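Local structure of transmembrane oligosaccharyl transferase (Archaeoglobus fulgidus, 3WAJ) at residues D521-Q526 against E536-P541; I55-H60 against Q526-P531. The protein belongs to the STT3/AglB family of membrane-embedded oligosaccharyl transferases, joining a helical transmembrane region of the GT-C clan to a large soluble part. One frame throughout, in Å; residues are numbered along the deposited sequence.

Contact 1. Residues D521-Q526 against E536-P541; sequences DEYYLQ and EPFSYP
Y523, near the end of helix 517-524, reaches across to F538, Y540 and P541 of the loop that follows. Its CB points toward that loop, and with chi1 at -166° CG lies anti to the backbone N, a torsion that carries the ring to P541 and Y540. The first ring atom to meet the loop is CD2, at the margin of van der Waals range from P541 CG. Next, Y523 CE2 lies 3.3 Å from P541 CG, a close apolar contact. On the other side of the ring, Y523 CE1 is 4.0 Å from Y540 CD2 and approaches the Y540 ring at its edge, near its plane. At the tip, Y523 CZ sits 3.5 Å from P541 CD, and OH lies 3.2 Å from F538 CE2 and 3.4 Å from P541 CD. The proline thus borders the outer half of the tyrosine, with the F538 ring beyond its end. F538 also packs on Y540: its CD2 stands 3.8 Å above the plane of the Y540 ring, over its centre. Y523 contributes 87 of the 146 Å² buried here, consistent with one residue inserted among three. Around this group, P70 touches both Y523 and F538 and its O accepts a hydrogen bond from Y540 OH, while M564 of strand 564-565 packs on Y523 and Y540, so the contact fits between helix 517-524, strand 564-565 and the loop after strand 68-69.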
loop_
_atom_site.group_PDB
_atom_site.type_symbol
_atom_site.label_atom_id
_atom_site.label_comp_id
_atom_site.label_asym_id
_atom_site.label_seq_id
_atom_site.Cartn_x
_atom_site.Cartn_y
_atom_site.Cartn_z
ATOM N N ASP A 521 0.926 24.691 -2.968
ATOM C CA ASP A 521 2.219 24.612 -2.274
ATOM C C ASP A 521 2.205 25.179 -0.858
ATOM O O ASP A 521 2.761 24.560 0.049
ATOM C CB ASP A 521 3.356 25.208 -3.119
ATOM C CG ASP A 521 3.725 24.326 -4.326
ATOM O OD1 ASP A 521 4.609 24.732 -5.103
ATOM O OD2 ASP A 521 3.151 23.233 -4.493
ATOM N N GLU A 522 1.562 26.329 -0.649
ATOM C CA GLU A 522 1.423 26.867 0.723
ATOM C C GLU A 522 0.613 25.928 1.597
ATOM O O GLU A 522 0.989 25.630 2.730
ATOM C CB GLU A 522 0.664 28.196 0.749
ATOM C CG GLU A 522 1.168 29.289 -0.134
ATOM C CD GLU A 522 0.099 30.333 -0.366
ATOM O OE1 GLU A 522 -1.094 29.965 -0.298
ATOM O OE2 GLU A 522 0.444 31.510 -0.596
ATOM N N TYR A 523 -0.535 25.503 1.069
ATOM C CA TYR A 523 -1.520 24.765 1.859
ATOM C C TYR A 523 -0.941 23.417 2.279
ATOM O O TYR A 523 -1.134 22.970 3.407
ATOM C CB TYR A 523 -2.838 24.599 1.072
ATOM C CG TYR A 523 -3.995 24.151 1.932
ATOM C CD1 TYR A 523 -4.774 23.076 1.560
ATOM C CD2 TYR A 523 -4.291 24.795 3.133
ATOM C CE1 TYR A 523 -5.844 22.659 2.342
ATOM C CE2 TYR A 523 -5.340 24.380 3.932
ATOM C CZ TYR A 523 -6.120 23.315 3.527
ATOM O OH TYR A 523 -7.172 22.882 4.307
ATOM N N TYR A 524 -0.203 22.799 1.362
ATOM C CA TYR A 524 0.530 21.560 1.609
ATOM C C TYR A 524 1.325 21.608 2.915
ATOM O O TYR A 524 1.470 20.586 3.592
ATOM C CB TYR A 524 1.484 21.333 0.431
ATOM C CG TYR A 524 2.093 19.956 0.326
ATOM C CD1 TYR A 524 3.394 19.722 0.757
ATOM C CD2 TYR A 524 1.373 18.895 -0.218
ATOM C CE1 TYR A 524 3.966 18.478 0.656
ATOM C CE2 TYR A 524 1.937 17.629 -0.319
ATOM C CZ TYR A 524 3.239 17.431 0.118
ATOM O OH TYR A 524 3.834 16.192 0.024
ATOM N N LEU A 525 1.824 22.794 3.275
ATOM C CA LEU A 525 2.704 22.912 4.439
ATOM C C LEU A 525 2.013 23.411 5.708
ATOM O O LEU A 525 2.650 23.560 6.746
ATOM C CB LEU A 525 3.915 23.767 4.101
ATOM C CG LEU A 525 4.687 23.215 2.901
ATOM C CD1 LEU A 525 5.734 24.200 2.439
ATOM C CD2 LEU A 525 5.346 21.876 3.264
ATOM N N GLN A 526 0.704 23.641 5.636
ATOM C CA GLN A 526 -0.030 24.179 6.781
ATOM C C GLN A 526 -0.395 23.137 7.824
ATOM O O GLN A 526 -0.693 21.967 7.512
ATOM C CB GLN A 526 -1.324 24.866 6.334
ATOM C CG GLN A 526 -1.107 26.104 5.522
ATOM C CD GLN A 526 -0.324 27.140 6.282
ATOM O OE1 GLN A 526 0.775 27.516 5.879
ATOM N NE2 GLN A 526 -0.885 27.612 7.390
ATOM N N GLU A 536 -18.773 15.053 6.073
ATOM C CA GLU A 536 -19.201 16.075 5.114
ATOM C C GLU A 536 -17.972 16.748 4.448
ATOM O O GLU A 536 -16.881 16.772 5.040
ATOM C CB GLU A 536 -20.122 17.093 5.814
ATOM C CG GLU A 536 -21.566 16.606 6.127
ATOM C CD GLU A 536 -22.312 17.475 7.164
ATOM O OE1 GLU A 536 -21.689 17.897 8.164
ATOM O OE2 GLU A 536 -23.527 17.734 6.986
ATOM N N PRO A 537 -18.135 17.269 3.212
ATOM C CA PRO A 537 -17.003 17.907 2.517
ATOM C C PRO A 537 -16.269 18.922 3.409
ATOM O O PRO A 537 -16.904 19.689 4.106
ATOM C CB PRO A 537 -17.676 18.620 1.341
ATOM C CG PRO A 537 -18.929 17.798 1.069
ATOM C CD PRO A 537 -19.392 17.348 2.435
ATOM N N PHE A 538 -14.941 18.893 3.401
ATOM C CA PHE A 538 -14.128 19.755 4.251
ATOM C C PHE A 538 -14.273 21.172 3.759
ATOM O O PHE A 538 -14.538 21.407 2.587
ATOM C CB PHE A 538 -12.657 19.321 4.167
ATOM C CG PHE A 538 -11.713 20.104 5.056
ATOM C CD1 PHE A 538 -11.514 19.746 6.380
ATOM C CD2 PHE A 538 -10.979 21.167 4.547
ATOM C CE1 PHE A 538 -10.617 20.463 7.199
ATOM C CE2 PHE A 538 -10.080 21.891 5.353
ATOM C CZ PHE A 538 -9.893 21.534 6.676
ATOM N N SER A 539 -14.073 22.125 4.651
ATOM C CA SER A 539 -14.223 23.524 4.299
ATOM C C SER A 539 -12.847 24.110 3.968
ATOM O O SER A 539 -12.144 24.602 4.856
ATOM C CB SER A 539 -14.883 24.273 5.465
ATOM O OG SER A 539 -15.124 25.608 5.103
ATOM N N TYR A 540 -12.460 24.044 2.694
ATOM C CA TYR A 540 -11.137 24.506 2.263
ATOM C C TYR A 540 -11.012 26.025 2.327
ATOM O O TYR A 540 -11.988 26.719 2.082
ATOM C CB TYR A 540 -10.834 23.997 0.850
ATOM C CG TYR A 540 -10.719 22.496 0.808
ATOM C CD1 TYR A 540 -11.829 21.703 0.588
ATOM C CD2 TYR A 540 -9.493 21.870 1.002
ATOM C CE1 TYR A 540 -11.728 20.303 0.556
ATOM C CE2 TYR A 540 -9.373 20.484 0.968
ATOM C CZ TYR A 540 -10.497 19.701 0.750
ATOM O OH TYR A 540 -10.379 18.317 0.729
ATOM N N PRO A 541 -9.803 26.533 2.654
ATOM C CA PRO A 541 -9.510 27.965 2.842
ATOM C C PRO A 541 -9.371 28.670 1.511
ATOM O O PRO A 541 -9.087 29.867 1.449
ATOM C CB PRO A 541 -8.136 27.967 3.536
ATOM C CG PRO A 541 -7.864 26.539 3.909
ATOM C CD PRO A 541 -8.624 25.695 2.953
#

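Contact 2. Residues I55-H60 against Q526-P531; sequences IENTIH and QLYPTP
N57, on helix 47-60, donates from ND2 to the backbone O of Q526 over 3.0 Å. The N-H...O angle of 172° makes the bond nearly straight, and the acceptor lies almost exactly in the amide plane of N57. Seen from the acceptor the geometry is less regular, because ND2 stands above the carbonyl plane, 57° out of it. The same N57 ND2 also donates to Y524 O, 2.9 Å away. The two acceptors lie in well-separated directions from the nitrogen, consistent with each using a different N-H. The ring of Y528 adds an apolar neighbour, its CE2 3.9 Å from N57 ND2. CG of N57 is anti to the backbone N (chi1 180°), which carries the amide straight out from the helix.

Within the loop, Q526 O also sits over the centre of the Y528 ring, 3.1 Å above its plane. An inverse gamma turn centred on L527 brings the two residues together, with a weak Y528 N to Q526 O hydrogen bond, and the Y528 side chain turns its ring under the carbonyl.

Farther out, Y528 OH is hydrogen-bonded to Y523 O and to R53 NH2, which fixes the far end of the ring that lies beneath the carbonyl. I66 touches both N57 and Y528. One buried amide nitrogen thus serves two main-chain carbonyls, those of Y524, which R53 NH1 also holds, and Q526, just where helix 517-524 gives way to loop, a neutral polar link between the STT3 N-terminal region and the AglB core.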
loop_
_atom_site.group_PDB
_atom_site.type_symbol
_atom_site.label_atom_id
_atom_site.label_comp_id
_atom_site.label_asym_id
_atom_site.label_seq_id
_atom_site.Cartn_x
_atom_site.Cartn_y
_atom_site.Cartn_z
ATOM N N ILE A 55 6.343 14.232 6.788
ATOM C CA ILE A 55 7.608 14.705 7.346
ATOM C C ILE A 55 7.931 16.143 6.869
ATOM O O ILE A 55 8.340 16.992 7.646
ATOM C CB ILE A 55 8.752 13.708 7.043
ATOM C CG1 ILE A 55 8.588 12.457 7.907
ATOM C CG2 ILE A 55 10.127 14.340 7.287
ATOM C CD1 ILE A 55 9.436 11.262 7.469
ATOM N N GLU A 56 7.720 16.398 5.587
ATOM C CA GLU A 56 7.858 17.723 5.000
ATOM C C GLU A 56 6.977 18.746 5.728
ATOM O O GLU A 56 7.418 19.842 6.071
ATOM C CB GLU A 56 7.440 17.641 3.531
ATOM C CG GLU A 56 7.972 18.735 2.613
ATOM C CD GLU A 56 7.987 18.295 1.149
ATOM O OE1 GLU A 56 7.554 17.162 0.863
ATOM O OE2 GLU A 56 8.436 19.065 0.282
ATOM N N ASN A 57 5.723 18.383 5.951
ATOM C CA ASN A 57 4.796 19.259 6.650
ATOM C C ASN A 57 5.196 19.439 8.123
ATOM O O ASN A 57 5.089 20.529 8.685
ATOM C CB ASN A 57 3.370 18.704 6.542
ATOM C CG ASN A 57 2.368 19.560 7.253
ATOM O OD1 ASN A 57 2.368 19.627 8.482
ATOM N ND2 ASN A 57 1.498 20.225 6.493
ATOM N N THR A 58 5.653 18.362 8.743
ATOM C CA THR A 58 6.070 18.406 10.134
ATOM C C THR A 58 7.342 19.235 10.295
ATOM O O THR A 58 7.474 19.997 11.252
ATOM C CB THR A 58 6.318 17.006 10.666
ATOM O OG1 THR A 58 5.136 16.213 10.472
ATOM C CG2 THR A 58 6.677 17.059 12.150
ATOM N N ILE A 59 8.276 19.085 9.357
ATOM C CA ILE A 59 9.494 19.873 9.416
ATOM C C ILE A 59 9.118 21.353 9.422
ATOM O O ILE A 59 9.560 22.109 10.285
ATOM C CB ILE A 59 10.467 19.560 8.264
ATOM C CG1 ILE A 59 11.188 18.215 8.495
ATOM C CG2 ILE A 59 11.499 20.663 8.145
ATOM C CD1 ILE A 59 12.135 17.790 7.325
ATOM N N HIS A 60 8.261 21.744 8.483
ATOM C CA HIS A 60 7.803 23.123 8.378
ATOM C C HIS A 60 7.154 23.654 9.662
ATOM O O HIS A 60 7.381 24.803 10.039
ATOM C CB HIS A 60 6.829 23.268 7.218
ATOM C CG HIS A 60 6.421 24.685 6.955
ATOM N ND1 HIS A 60 7.165 25.539 6.170
ATOM C CD2 HIS A 60 5.348 25.395 7.378
ATOM C CE1 HIS A 60 6.561 26.714 6.112
ATOM N NE2 HIS A 60 5.460 26.654 6.841
ATOM N N GLN A 526 0.704 23.641 5.636
ATOM C CA GLN A 526 -0.030 24.179 6.781
ATOM C C GLN A 526 -0.395 23.137 7.824
ATOM O O GLN A 526 -0.693 21.967 7.512
ATOM C CB GLN A 526 -1.324 24.866 6.334
ATOM C CG GLN A 526 -1.107 26.104 5.522
ATOM C CD GLN A 526 -0.324 27.140 6.282
ATOM O OE1 GLN A 526 0.775 27.516 5.879
ATOM N NE2 GLN A 526 -0.885 27.612 7.390
ATOM N N LEU A 527 -0.429 23.600 9.066
ATOM C CA LEU A 527 -0.770 22.761 10.187
ATOM C C LEU A 527 -2.279 22.704 10.324
ATOM O O LEU A 527 -2.860 23.437 11.115
ATOM C CB LEU A 527 -0.137 23.327 11.459
ATOM C CG LEU A 527 -0.303 22.445 12.690
ATOM C CD1 LEU A 527 0.429 21.117 12.471
ATOM C CD2 LEU A 527 0.212 23.167 13.919
ATOM N N TYR A 528 -2.917 21.838 9.550
ATOM C CA TYR A 528 -4.370 21.718 9.598
ATOM C C TYR A 528 -4.811 21.328 10.998
ATOM O O TYR A 528 -4.128 20.570 11.684
ATOM C CB TYR A 528 -4.871 20.679 8.585
ATOM C CG TYR A 528 -4.036 20.644 7.337
ATOM C CD1 TYR A 528 -4.171 21.621 6.366
ATOM C CD2 TYR A 528 -3.101 19.635 7.135
ATOM C CE1 TYR A 528 -3.394 21.598 5.225
ATOM C CE2 TYR A 528 -2.327 19.597 5.999
ATOM C CZ TYR A 528 -2.474 20.584 5.046
ATOM O OH TYR A 528 -1.703 20.560 3.910
ATOM N N PRO A 529 -5.959 21.862 11.433
ATOM C CA PRO A 529 -6.558 21.510 12.727
ATOM C C PRO A 529 -7.316 20.192 12.612
ATOM O O PRO A 529 -7.869 19.890 11.556
ATOM C CB PRO A 529 -7.541 22.664 12.972
ATOM C CG PRO A 529 -7.954 23.077 11.618
ATOM C CD PRO A 529 -6.737 22.896 10.727
ATOM N N THR A 530 -7.343 19.412 13.683
ATOM C CA THR A 530 -8.070 18.143 13.673
ATOM C C THR A 530 -9.559 18.364 13.916
ATOM O O THR A 530 -9.945 18.913 14.946
ATOM C CB THR A 530 -7.519 17.169 14.721
ATOM O OG1 THR A 530 -6.107 17.010 14.519
ATOM C CG2 THR A 530 -8.223 15.815 14.605
ATOM N N PRO A 531 -10.399 17.951 12.953
ATOM C CA PRO A 531 -11.858 18.132 13.017
ATOM C C PRO A 531 -12.567 16.963 13.681
ATOM O O PRO A 531 -12.021 15.854 13.744
ATOM C CB PRO A 531 -12.257 18.178 11.539
ATOM C CG PRO A 531 -11.241 17.292 10.845
ATOM C CD PRO A 531 -9.952 17.472 11.623
#

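Overall arrangement
Helix 47-60 comes first in the chain, and contact 2 joins its end to 526-531, closing a span of 465 residues that includes much of the helical part of the protein. Contact 1 is local: it closes the nine-residue excursion between 521-526 and 536-541. Because 527-531 falls between the two halves of contact 1, while 55-60 lies before both, the closures cross instead of nesting. Q526 belongs to both, their centres are about 10 Å apart, and L525 O packs on H60 CD2 where they adjoin. Together they tie the end of helix 517-524 and its following loop, within the AglB core range, against a helix of the STT3 N-terminal range.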